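Local coordinates for core protein VP4 (Bluetongue virus, PDB 2JHP) that caps viral mRNA inside the core as a multifunctional enzyme that includes methyltransferase domains with bound S-adenosyl-L-homocysteine, at residues A[122-127]-A[501-506]; A[404-409]-A[425-430]. All coordinates share one frame; numbering follows the deposited sequence.

Contact 1: residues A[122-127]-A[501-506]. With SAH (S-adenosyl-L-homocysteine), chain B.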
ATOM      1  N   ARG A 122      -1.908   6.150  -0.820  1.00 12.83           N
ATOM      2  CA  ARG A 122      -3.086   5.399  -0.441  1.00 18.40           C
ATOM      3  C   ARG A 122      -4.101   6.287   0.261  1.00 17.48           C
ATOM      4  O   ARG A 122      -5.310   6.081   0.118  1.00 14.86           O
ATOM      5  CB  ARG A 122      -2.730   4.208   0.436  1.00 19.45           C
ATOM      6  CG  ARG A 122      -3.753   3.068   0.338  1.00 15.54           C
ATOM      7  CD  ARG A 122      -3.390   1.839   1.171  1.00 25.97           C
ATOM      8  NE  ARG A 122      -2.106   1.286   0.757  1.00  6.02           N
ATOM      9  CZ  ARG A 122      -0.963   1.538   1.377  1.00 18.74           C
ATOM     10  NH1 ARG A 122      -0.970   2.322   2.442  1.00  8.07           N
ATOM     11  NH2 ARG A 122       0.169   1.013   0.926  1.00  8.65           N
ATOM     12  N   ASN A 123      -3.619   7.276   1.013  1.00 12.22           N
ATOM     13  CA  ASN A 123      -4.516   8.188   1.702  1.00 15.40           C
ATOM     14  C   ASN A 123      -5.272   9.040   0.727  1.00 -8.64           C
ATOM     15  O   ASN A 123      -6.451   9.192   0.872  1.00 12.86           O
ATOM     16  CB  ASN A 123      -3.790   9.003   2.770  1.00 18.43           C
ATOM     17  CG  ASN A 123      -3.287   8.130   3.933  1.00 80.94           C
ATOM     18  OD1 ASN A 123      -3.604   6.934   4.036  1.00 28.20           O
ATOM     19  ND2 ASN A 123      -2.490   8.731   4.807  1.00 24.90           N
ATOM     20  N   TYR A 124      -4.602   9.528  -0.308  1.00 19.47           N
ATOM     21  CA  TYR A 124      -5.284  10.235  -1.394  1.00 13.05           C
ATOM     22  C   TYR A 124      -6.383   9.340  -1.982  1.00 14.09           C
ATOM     23  O   TYR A 124      -7.511   9.806  -2.246  1.00 12.86           O
ATOM     24  CB  TYR A 124      -4.289  10.674  -2.482  1.00 13.26           C
ATOM     25  CG  TYR A 124      -4.931  11.069  -3.806  1.00 29.51           C
ATOM     26  CD1 TYR A 124      -5.454  12.352  -4.000  1.00 28.85           C
ATOM     27  CD2 TYR A 124      -5.012  10.156  -4.870  1.00 10.92           C
ATOM     28  CE1 TYR A 124      -6.038  12.718  -5.212  1.00 19.08           C
ATOM     29  CE2 TYR A 124      -5.601  10.513  -6.093  1.00 20.86           C
ATOM     30  CZ  TYR A 124      -6.114  11.797  -6.256  1.00 11.94           C
ATOM     31  OH  TYR A 124      -6.708  12.156  -7.458  1.00 28.21           O
ATOM     32  N   ALA A 125      -6.044   8.058  -2.156  1.00 15.69           N
ATOM     33  CA  ALA A 125      -6.951   7.072  -2.742  1.00 11.76           C
ATOM     34  C   ALA A 125      -8.171   6.764  -1.871  1.00 25.53           C
ATOM     35  O   ALA A 125      -9.239   6.460  -2.407  1.00 20.19           O
ATOM     36  CB  ALA A 125      -6.211   5.782  -3.106  1.00 11.62           C
ATOM     37  N   PHE A 126      -8.021   6.842  -0.548  1.00 21.18           N
ATOM     38  CA  PHE A 126      -9.159   6.613   0.346  1.00 20.30           C
ATOM     39  C   PHE A 126     -10.108   7.803   0.288  1.00 18.77           C
ATOM     40  O   PHE A 126     -11.311   7.660   0.538  1.00 18.04           O
ATOM     41  CB  PHE A 126      -8.711   6.356   1.787  1.00 14.65           C
ATOM     42  CG  PHE A 126      -8.221   4.960   2.032  1.00  9.55           C
ATOM     43  CD1 PHE A 126      -6.900   4.723   2.419  1.00 10.33           C
ATOM     44  CD2 PHE A 126      -9.079   3.861   1.881  1.00 12.95           C
ATOM     45  CE1 PHE A 126      -6.438   3.414   2.651  1.00 11.70           C
ATOM     46  CE2 PHE A 126      -8.622   2.546   2.113  1.00 15.22           C
ATOM     47  CZ  PHE A 126      -7.296   2.330   2.495  1.00 22.27           C
ATOM     48  N   LYS A 127      -9.561   8.969  -0.051  1.00 18.97           N
ATOM     49  CA  LYS A 127     -10.358  10.189  -0.193  1.00 17.71           C
ATOM     50  C   LYS A 127     -11.122  10.193  -1.509  1.00 16.68           C
ATOM     51  O   LYS A 127     -12.216  10.752  -1.587  1.00 16.36           O
ATOM     52  CB  LYS A 127      -9.485  11.448  -0.095  1.00 17.07           C
ATOM     53  CG  LYS A 127      -8.803  11.651   1.258  1.00 37.19           C
ATOM     54  CD  LYS A 127      -9.830  11.700   2.381  1.00 20.41           C
ATOM     55  CE  LYS A 127      -9.188  11.738   3.754  1.00 28.76           C
ATOM     56  NZ  LYS A 127     -10.183  11.378   4.817  1.00 38.02           N
ATOM     57  N   VAL A 501       3.101   6.813 -11.868  1.00 21.65           N
ATOM     58  CA  VAL A 501       1.805   6.997 -11.235  1.00 12.70           C
ATOM     59  C   VAL A 501       0.873   7.737 -12.158  1.00 18.72           C
ATOM     60  O   VAL A 501       1.230   8.763 -12.750  1.00 19.28           O
ATOM     61  CB  VAL A 501       1.898   7.779  -9.917  1.00 26.37           C
ATOM     62  CG1 VAL A 501       0.540   7.842  -9.268  1.00  6.35           C
ATOM     63  CG2 VAL A 501       2.901   7.141  -8.972  1.00 10.39           C
ATOM     64  N   SER A 502      -0.335   7.209 -12.261  1.00 -9.94           N
ATOM     65  CA  SER A 502      -1.402   7.842 -13.020  1.00 -1.31           C
ATOM     66  C   SER A 502      -2.445   8.394 -12.059  1.00  9.56           C
ATOM     67  O   SER A 502      -2.773   7.748 -11.080  1.00  9.31           O
ATOM     68  CB  SER A 502      -2.022   6.814 -13.971  1.00-12.83           C
ATOM     69  OG  SER A 502      -2.547   5.703 -13.255  1.00 12.91           O
ATOM     70  N   LEU A 503      -2.968   9.586 -12.347  1.00 -9.81           N
ATOM     71  CA  LEU A 503      -3.952  10.244 -11.474  1.00 10.61           C
ATOM     72  C   LEU A 503      -5.149  10.760 -12.260  1.00 11.84           C
ATOM     73  O   LEU A 503      -4.969  11.358 -13.318  1.00 19.50           O
ATOM     74  CB  LEU A 503      -3.311  11.418 -10.732  1.00  4.25           C
ATOM     75  CG  LEU A 503      -2.151  11.209  -9.771  1.00 14.35           C
ATOM     76  CD1 LEU A 503      -1.630  12.539  -9.286  1.00  8.12           C
ATOM     77  CD2 LEU A 503      -2.605  10.393  -8.596  1.00 17.39           C
ATOM     78  N   LYS A 504      -6.361  10.531 -11.742  1.00 18.12           N
ATOM     79  CA  LYS A 504      -7.575  11.143 -12.311  1.00 -3.84           C
ATOM     80  C   LYS A 504      -7.683  12.583 -11.803  1.00 -4.75           C
ATOM     81  O   LYS A 504      -8.516  12.914 -10.965  1.00 17.91           O
ATOM     82  CB  LYS A 504      -8.839  10.338 -11.994  1.00 11.79           C
ATOM     83  CG  LYS A 504     -10.010  10.639 -12.919  1.00 16.68           C
ATOM     84  CD  LYS A 504     -10.931   9.442 -13.047  1.00 11.08           C
ATOM     85  CE  LYS A 504     -12.007   9.670 -14.092  1.00127.29           C
ATOM     86  NZ  LYS A 504     -12.639   8.390 -14.507  1.00 54.32           N
ATOM     87  N   GLU A 505      -6.764  13.401 -12.314  1.00-10.62           N
ATOM     88  CA  GLU A 505      -6.643  14.811 -11.981  1.00 -9.90           C
ATOM     89  C   GLU A 505      -6.539  15.646 -13.269  1.00-11.56           C
ATOM     90  O   GLU A 505      -5.711  15.325 -14.138  1.00 20.69           O
ATOM     91  CB  GLU A 505      -5.396  15.032 -11.110  1.00 -6.58           C
ATOM     92  CG  GLU A 505      -5.538  14.561  -9.674  1.00 23.25           C
ATOM     93  CD  GLU A 505      -6.687  15.239  -8.964  1.00 64.70           C
ATOM     94  OE1 GLU A 505      -7.145  16.313  -9.421  1.00 27.93           O
ATOM     95  OE2 GLU A 505      -7.138  14.691  -7.941  1.00  8.29           O
ATOM     96  N   PRO A 506      -7.362  16.713 -13.393  1.00  3.06           N
ATOM     97  CA  PRO A 506      -7.339  17.523 -14.617  1.00 11.51           C
ATOM     98  C   PRO A 506      -6.037  18.297 -14.734  1.00 19.91           C
ATOM     99  O   PRO A 506      -5.440  18.656 -13.721  1.00 17.71           O
ATOM    100  CB  PRO A 506      -8.544  18.494 -14.450  1.00 -9.08           C
ATOM    101  CG  PRO A 506      -8.760  18.600 -12.988  1.00-14.28           C
ATOM    102  CD  PRO A 506      -8.330  17.226 -12.405  1.00-10.70           C
TER
HETATM  103  N   SAH B1645      -2.279  -2.655  -3.100  1.00 34.62           N
HETATM  104  CA  SAH B1645      -1.609  -2.768  -1.767  1.00 17.59           C
HETATM  105  CB  SAH B1645      -0.670  -3.968  -1.614  1.00 14.75           C
HETATM  106  CG  SAH B1645      -0.009  -4.580  -2.835  1.00 48.60           C
HETATM  107  SD  SAH B1645       0.756  -6.170  -2.411  1.00 14.02           S
HETATM  108  C   SAH B1645      -0.918  -1.482  -1.343  1.00 19.67           C
HETATM  109  O   SAH B1645      -1.463  -0.391  -1.525  1.00 20.34           O
HETATM  110  OXT SAH B1645       0.176  -1.504  -0.780  1.00 46.07           O
HETATM  111  C5' SAH B1645       0.293  -6.829  -4.039  1.00 -6.02           C
HETATM  112  C4' SAH B1645      -0.906  -7.761  -3.983  1.00  4.74           C
HETATM  113  O4' SAH B1645      -1.660  -7.678  -5.176  1.00  7.70           O
HETATM  114  C3' SAH B1645      -0.502  -9.222  -3.808  1.00  0.69           C
HETATM  115  O3' SAH B1645      -1.401  -9.781  -2.863  1.00 -7.14           O
HETATM  116  C2' SAH B1645      -0.753  -9.850  -5.171  1.00 -0.27           C
HETATM  117  O2' SAH B1645      -1.172 -11.186  -5.092  1.00 10.14           O
HETATM  118  C1' SAH B1645      -1.886  -8.978  -5.711  1.00 -1.73           C
HETATM  119  N9  SAH B1645      -1.969  -8.982  -7.189  1.00 14.19           N
HETATM  120  C8  SAH B1645      -0.928  -9.015  -8.088  1.00 -2.81           C
HETATM  121  N7  SAH B1645      -1.439  -9.013  -9.345  1.00 19.58           N
HETATM  122  C5  SAH B1645      -2.791  -8.980  -9.266  1.00 -6.33           C
HETATM  123  C6  SAH B1645      -3.802  -8.956 -10.230  1.00 10.97           C
HETATM  124  N6  SAH B1645      -3.496  -8.963 -11.526  1.00  9.62           N
HETATM  125  N1  SAH B1645      -5.128  -8.911  -9.841  1.00  5.85           N
HETATM  126  C2  SAH B1645      -5.452  -8.892  -8.495  1.00 18.83           C
HETATM  127  N3  SAH B1645      -4.454  -8.915  -7.537  1.00  8.90           N
HETATM  128  C4  SAH B1645      -3.141  -8.960  -7.912  1.00 -4.23           C
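Y124 leans from helix 114-128 onto L503 and E505, at the end of strand 499-503, between strands 433-437 and 466-469 of a class I methyltransferase sheet of order 3-2-1-4-5-7-6. CD2 of L503 lies 3.9 Å from CE2 of Y124, meeting the ring obliquely. A branched apolar side chain suits this place, since L503 also packs on F476 and I433. At K504, the centre of an inverse gamma turn, the chain leaves the strand, and the lysine amine leads away from the helix, as befits an exposed turn. The turn brings E505 to face the helix. Its chain bends at chi2 (-58°), bringing the carboxylate back to Y124, whose OH donates to OE2 of E505 over 2.6 Å. The acceptor sits at the ring's edge, in the ring plane, and is reached on its anti side. OE2 also bonds to the hydroxyl of Y481, so two partners hold this buried oxygen and a tyrosine can lie in an apolar setting with its OH satisfied.

Two residues earlier on the helix, R122 serves the ligand. Its bend at chi3 (-60°) turns the guanidinium to the carboxylate of S-adenosyl-L-homocysteine, while D119 pairs with NH1. Ligand O lies at the guanidinium edge, in its plane, and takes NE of R122 at 2.9 Å, while NH2 of R122 reaches OXT, off that plane, at 3.0 Å.

Contact 2: residues A[404-409]-A[425-430]; sequences EPRADL and YEVMKK. With SAH (S-adenosyl-L-homocysteine), chain B.
R406 and D408 of strand 406-408 face V427 and K430 of helix 421-430, within a beta-alpha-beta unit completed by strand 433-437. Strand and helix axes approach to 9.1 Å at 133°, so the helix runs back obliquely over the strand. From a CB directed at the helix, the R406 chain starts with CG between N and carbonyl carbon and bends at chi3 (-70°), bringing the guanidinium back to D408. NE of R406 donates to OD2 of D408 at 2.8 Å, using the syn lone pair of OD2, and NH2 of R406 to OD1 of D408 at 2.5 Å, straight at 178°. This side-on double grip fixes the rotation of the carboxylate, though the two planes stay somewhat tilted. At the tip, NH2 also reaches G397 O and touches both methyls of V427, whereas NH1 of R406 lies 3.7 Å from NZ of K430, a like-charge approach the carboxylate probably eases.

A short apolar valine suits the helix face: CG1 of V427 fits against CG of D408 at 3.4 Å, consistent with shielding the ion pair. Y411 and S431 hydroxyls bond to OD1 and OD2. Backbone O of L409 accepts the amino N of S-adenosyl-L-homocysteine at 2.5 Å.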
ATOM      1  N   GLU A 404     -17.912   1.836  -9.705  1.00 16.97           N
ATOM      2  CA  GLU A 404     -17.493   2.828  -8.720  1.00 13.86           C
ATOM      3  C   GLU A 404     -16.067   3.282  -9.023  1.00 21.56           C
ATOM      4  O   GLU A 404     -15.304   2.526  -9.639  1.00 18.27           O
ATOM      5  CB  GLU A 404     -17.561   2.217  -7.317  1.00 18.17           C
ATOM      6  CG  GLU A 404     -18.897   1.556  -6.971  1.00 12.54           C
ATOM      7  CD  GLU A 404     -19.982   2.556  -6.600  1.00 43.21           C
ATOM      8  OE1 GLU A 404     -19.644   3.714  -6.270  1.00 11.45           O
ATOM      9  OE2 GLU A 404     -21.177   2.182  -6.628  1.00 32.30           O
ATOM     10  N   PRO A 405     -15.704   4.522  -8.623  1.00  6.25           N
ATOM     11  CA  PRO A 405     -14.299   4.924  -8.777  1.00 -4.82           C
ATOM     12  C   PRO A 405     -13.337   3.987  -8.026  1.00 10.54           C
ATOM     13  O   PRO A 405     -13.609   3.606  -6.895  1.00 15.91           O
ATOM     14  CB  PRO A 405     -14.256   6.359  -8.223  1.00  8.99           C
ATOM     15  CG  PRO A 405     -15.534   6.573  -7.528  1.00  3.07           C
ATOM     16  CD  PRO A 405     -16.535   5.606  -8.065  1.00  4.73           C
ATOM     17  N   ARG A 406     -12.231   3.633  -8.679  1.00 13.17           N
ATOM     18  CA  ARG A 406     -11.321   2.589  -8.227  1.00 13.29           C
ATOM     19  C   ARG A 406      -9.886   3.082  -8.043  1.00 24.15           C
ATOM     20  O   ARG A 406      -9.490   4.066  -8.639  1.00 14.46           O
ATOM     21  CB  ARG A 406     -11.341   1.428  -9.218  1.00 18.75           C
ATOM     22  CG  ARG A 406     -10.932   1.818 -10.631  1.00 15.21           C
ATOM     23  CD  ARG A 406     -10.929   0.626 -11.599  1.00 -9.80           C
ATOM     24  NE  ARG A 406      -9.854  -0.337 -11.323  1.00 16.76           N
ATOM     25  CZ  ARG A 406      -9.849  -1.593 -11.761  1.00 26.13           C
ATOM     26  NH1 ARG A 406     -10.863  -2.071 -12.485  1.00-10.18           N
ATOM     27  NH2 ARG A 406      -8.827  -2.383 -11.477  1.00 15.04           N
ATOM     28  N   ALA A 407      -9.123   2.377  -7.213  1.00 13.26           N
ATOM     29  CA  ALA A 407      -7.691   2.610  -7.019  1.00 18.27           C
ATOM     30  C   ALA A 407      -6.920   1.321  -7.295  1.00 12.78           C
ATOM     31  O   ALA A 407      -7.420   0.221  -7.046  1.00 19.64           O
ATOM     32  CB  ALA A 407      -7.408   3.093  -5.600  1.00  4.71           C
ATOM     33  N   ASP A 408      -5.695   1.457  -7.796  1.00 24.42           N
ATOM     34  CA  ASP A 408      -4.940   0.291  -8.280  1.00 21.06           C
ATOM     35  C   ASP A 408      -3.454   0.342  -7.892  1.00 16.79           C
ATOM     36  O   ASP A 408      -2.556   0.429  -8.735  1.00 16.56           O
ATOM     37  CB  ASP A 408      -5.158   0.141  -9.783  1.00 15.01           C
ATOM     38  CG  ASP A 408      -6.594  -0.242 -10.118  1.00 19.93           C
ATOM     39  OD1 ASP A 408      -6.886  -1.460 -10.141  1.00 20.17           O
ATOM     40  OD2 ASP A 408      -7.424   0.675 -10.356  1.00 17.23           O
ATOM     41  N   LEU A 409      -3.224   0.295  -6.587  1.00 17.49           N
ATOM     42  CA  LEU A 409      -1.931   0.630  -6.029  1.00 26.62           C
ATOM     43  C   LEU A 409      -1.035  -0.610  -5.838  1.00 21.31           C
ATOM     44  O   LEU A 409      -1.446  -1.600  -5.241  1.00 20.40           O
ATOM     45  CB  LEU A 409      -2.125   1.399  -4.716  1.00 21.94           C
ATOM     46  CG  LEU A 409      -2.832   2.757  -4.781  1.00 24.64           C
ATOM     47  CD1 LEU A 409      -3.282   3.234  -3.431  1.00-10.45           C
ATOM     48  CD2 LEU A 409      -1.929   3.780  -5.427  1.00 14.53           C
ATOM     49  N   TYR A 425      -2.495  -1.074 -19.085  1.00 25.99           N
ATOM     50  CA  TYR A 425      -2.740   0.287 -19.562  1.00 11.80           C
ATOM     51  C   TYR A 425      -4.230   0.639 -19.541  1.00 15.80           C
ATOM     52  O   TYR A 425      -4.600   1.776 -19.266  1.00 14.78           O
ATOM     53  CB  TYR A 425      -2.115   0.506 -20.950  1.00-12.15           C
ATOM     54  CG  TYR A 425      -0.601   0.549 -20.916  1.00 11.22           C
ATOM     55  CD1 TYR A 425       0.171  -0.430 -21.556  1.00 11.50           C
ATOM     56  CD2 TYR A 425       0.064   1.558 -20.220  1.00  7.22           C
ATOM     57  CE1 TYR A 425       1.580  -0.395 -21.499  1.00-11.06           C
ATOM     58  CE2 TYR A 425       1.473   1.590 -20.153  1.00-11.05           C
ATOM     59  CZ  TYR A 425       2.212   0.626 -20.796  1.00 14.34           C
ATOM     60  OH  TYR A 425       3.569   0.715 -20.705  1.00 11.59           O
ATOM     61  N   GLU A 426      -5.073  -0.357 -19.798  1.00 15.66           N
ATOM     62  CA  GLU A 426      -6.522  -0.203 -19.712  1.00 28.34           C
ATOM     63  C   GLU A 426      -6.949   0.180 -18.291  1.00 26.35           C
ATOM     64  O   GLU A 426      -7.863   0.980 -18.113  1.00 17.14           O
ATOM     65  CB  GLU A 426      -7.227  -1.485 -20.167  1.00 26.39           C
ATOM     66  CG  GLU A 426      -8.638  -1.291 -20.709  1.00 15.81           C
ATOM     67  CD  GLU A 426      -8.703  -1.266 -22.237  1.00 38.31           C
ATOM     68  OE1 GLU A 426      -8.062  -2.141 -22.871  1.00 10.00           O
ATOM     69  OE2 GLU A 426      -9.409  -0.394 -22.810  1.00 25.35           O
ATOM     70  N   VAL A 427      -6.280  -0.373 -17.282  1.00 21.00           N
ATOM     71  CA  VAL A 427      -6.505   0.058 -15.898  1.00 19.20           C
ATOM     72  C   VAL A 427      -6.039   1.505 -15.652  1.00 14.56           C
ATOM     73  O   VAL A 427      -6.785   2.321 -15.104  1.00 25.67           O
ATOM     74  CB  VAL A 427      -5.843  -0.891 -14.879  1.00 22.95           C
ATOM     75  CG1 VAL A 427      -5.893  -0.298 -13.484  1.00 20.58           C
ATOM     76  CG2 VAL A 427      -6.521  -2.238 -14.900  1.00  7.97           C
ATOM     77  N   MET A 428      -4.815   1.818 -16.075  1.00 27.69           N
ATOM     78  CA  MET A 428      -4.254   3.164 -15.915  1.00 23.04           C
ATOM     79  C   MET A 428      -5.050   4.274 -16.657  1.00 15.16           C
ATOM     80  O   MET A 428      -4.943   5.449 -16.320  1.00 30.76           O
ATOM     81  CB  MET A 428      -2.768   3.180 -16.295  1.00 38.11           C
ATOM     82  CG  MET A 428      -1.950   2.058 -15.633  1.00 15.90           C
ATOM     83  SD  MET A 428      -0.178   2.355 -15.410  1.00 26.30           S
ATOM     84  CE  MET A 428       0.225   3.308 -16.869  1.00 27.66           C
ATOM     85  N   LYS A 429      -5.861   3.887 -17.634  1.00 17.84           N
ATOM     86  CA  LYS A 429      -6.714   4.830 -18.349  1.00 12.60           C
ATOM     87  C   LYS A 429      -7.966   5.232 -17.538  1.00 18.32           C
ATOM     88  O   LYS A 429      -8.516   6.315 -17.731  1.00 14.96           O
ATOM     89  CB  LYS A 429      -7.086   4.227 -19.720  1.00 -4.95           C
ATOM     90  CG  LYS A 429      -7.935   5.029 -20.664  1.00 13.36           C
ATOM     91  CD  LYS A 429      -8.043   4.173 -21.916  1.00 -6.90           C
ATOM     92  CE  LYS A 429      -8.564   4.909 -23.132  1.00 -7.15           C
ATOM     93  NZ  LYS A 429      -9.991   4.555 -23.305  1.00 15.53           N
ATOM     94  N   LYS A 430      -8.392   4.368 -16.616  1.00 10.34           N
ATOM     95  CA  LYS A 430      -9.654   4.581 -15.894  1.00 10.05           C
ATOM     96  C   LYS A 430      -9.506   4.636 -14.369  1.00 13.78           C
ATOM     97  O   LYS A 430     -10.440   5.024 -13.669  1.00 19.87           O
ATOM     98  CB  LYS A 430     -10.710   3.533 -16.303  1.00 10.06           C
ATOM     99  CG  LYS A 430     -10.307   2.062 -16.040  1.00 20.94           C
ATOM    100  CD  LYS A 430     -11.435   1.082 -16.378  1.00 22.93           C
ATOM    101  CE  LYS A 430     -11.077  -0.356 -15.970  1.00 22.20           C
ATOM    102  NZ  LYS A 430     -12.294  -1.214 -15.773  1.00 30.56           N
TER
HETATM  103  N   SAH B1645      -2.279  -2.655  -3.100  1.00 34.62           N
HETATM  104  CA  SAH B1645      -1.609  -2.768  -1.767  1.00 17.59           C
HETATM  105  CB  SAH B1645      -0.670  -3.968  -1.614  1.00 14.75           C
HETATM  106  CG  SAH B1645      -0.009  -4.580  -2.835  1.00 48.60           C
HETATM  107  SD  SAH B1645       0.756  -6.170  -2.411  1.00 14.02           S
HETATM  108  C   SAH B1645      -0.918  -1.482  -1.343  1.00 19.67           C
HETATM  109  O   SAH B1645      -1.463  -0.391  -1.525  1.00 20.34           O
HETATM  110  OXT SAH B1645       0.176  -1.504  -0.780  1.00 46.07           O
HETATM  111  C5' SAH B1645       0.293  -6.829  -4.039  1.00 -6.02           C
HETATM  112  C4' SAH B1645      -0.906  -7.761  -3.983  1.00  4.74           C
HETATM  113  O4' SAH B1645      -1.660  -7.678  -5.176  1.00  7.70           O
HETATM  114  C3' SAH B1645      -0.502  -9.222  -3.808  1.00  0.69           C
HETATM  115  O3' SAH B1645      -1.401  -9.781  -2.863  1.00 -7.14           O
HETATM  116  C2' SAH B1645      -0.753  -9.850  -5.171  1.00 -0.27           C
HETATM  117  O2' SAH B1645      -1.172 -11.186  -5.092  1.00 10.14           O
HETATM  118  C1' SAH B1645      -1.886  -8.978  -5.711  1.00 -1.73           C
HETATM  119  N9  SAH B1645      -1.969  -8.982  -7.189  1.00 14.19           N
HETATM  120  C8  SAH B1645      -0.928  -9.015  -8.088  1.00 -2.81           C
HETATM  121  N7  SAH B1645      -1.439  -9.013  -9.345  1.00 19.58           N
HETATM  122  C5  SAH B1645      -2.791  -8.980  -9.266  1.00 -6.33           C
HETATM  123  C6  SAH B1645      -3.802  -8.956 -10.230  1.00 10.97           C
HETATM  124  N6  SAH B1645      -3.496  -8.963 -11.526  1.00  9.62           N
HETATM  125  N1  SAH B1645      -5.128  -8.911  -9.841  1.00  5.85           N
HETATM  126  C2  SAH B1645      -5.452  -8.892  -8.495  1.00 18.83           C
HETATM  127  N3  SAH B1645      -4.454  -8.915  -7.537  1.00  8.90           N
HETATM  128  C4  SAH B1645      -3.141  -8.960  -7.912  1.00 -4.23           C

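In the fold
The two contacts lie about 10 Å apart, centre to centre, on one seven-stranded mixed sheet, in which strand 433-437 separates strand 406-408 of contact 2 from strand 499-503 of contact 1. Along the chain, 122-127 comes first, then both segments of contact 2, and finally 501-506. The long span between 122 and 404 contains a second sheet with the same strand order, so the first methyltransferase domain is assembled from pieces that flank another. The contacts also meet directly, L409 CD1 packing on R122 CA and A125 CB on A407 CB. Together they grip opposite charges of one ligand's amino acid end: contact 1 its carboxylate, contact 2 its amine.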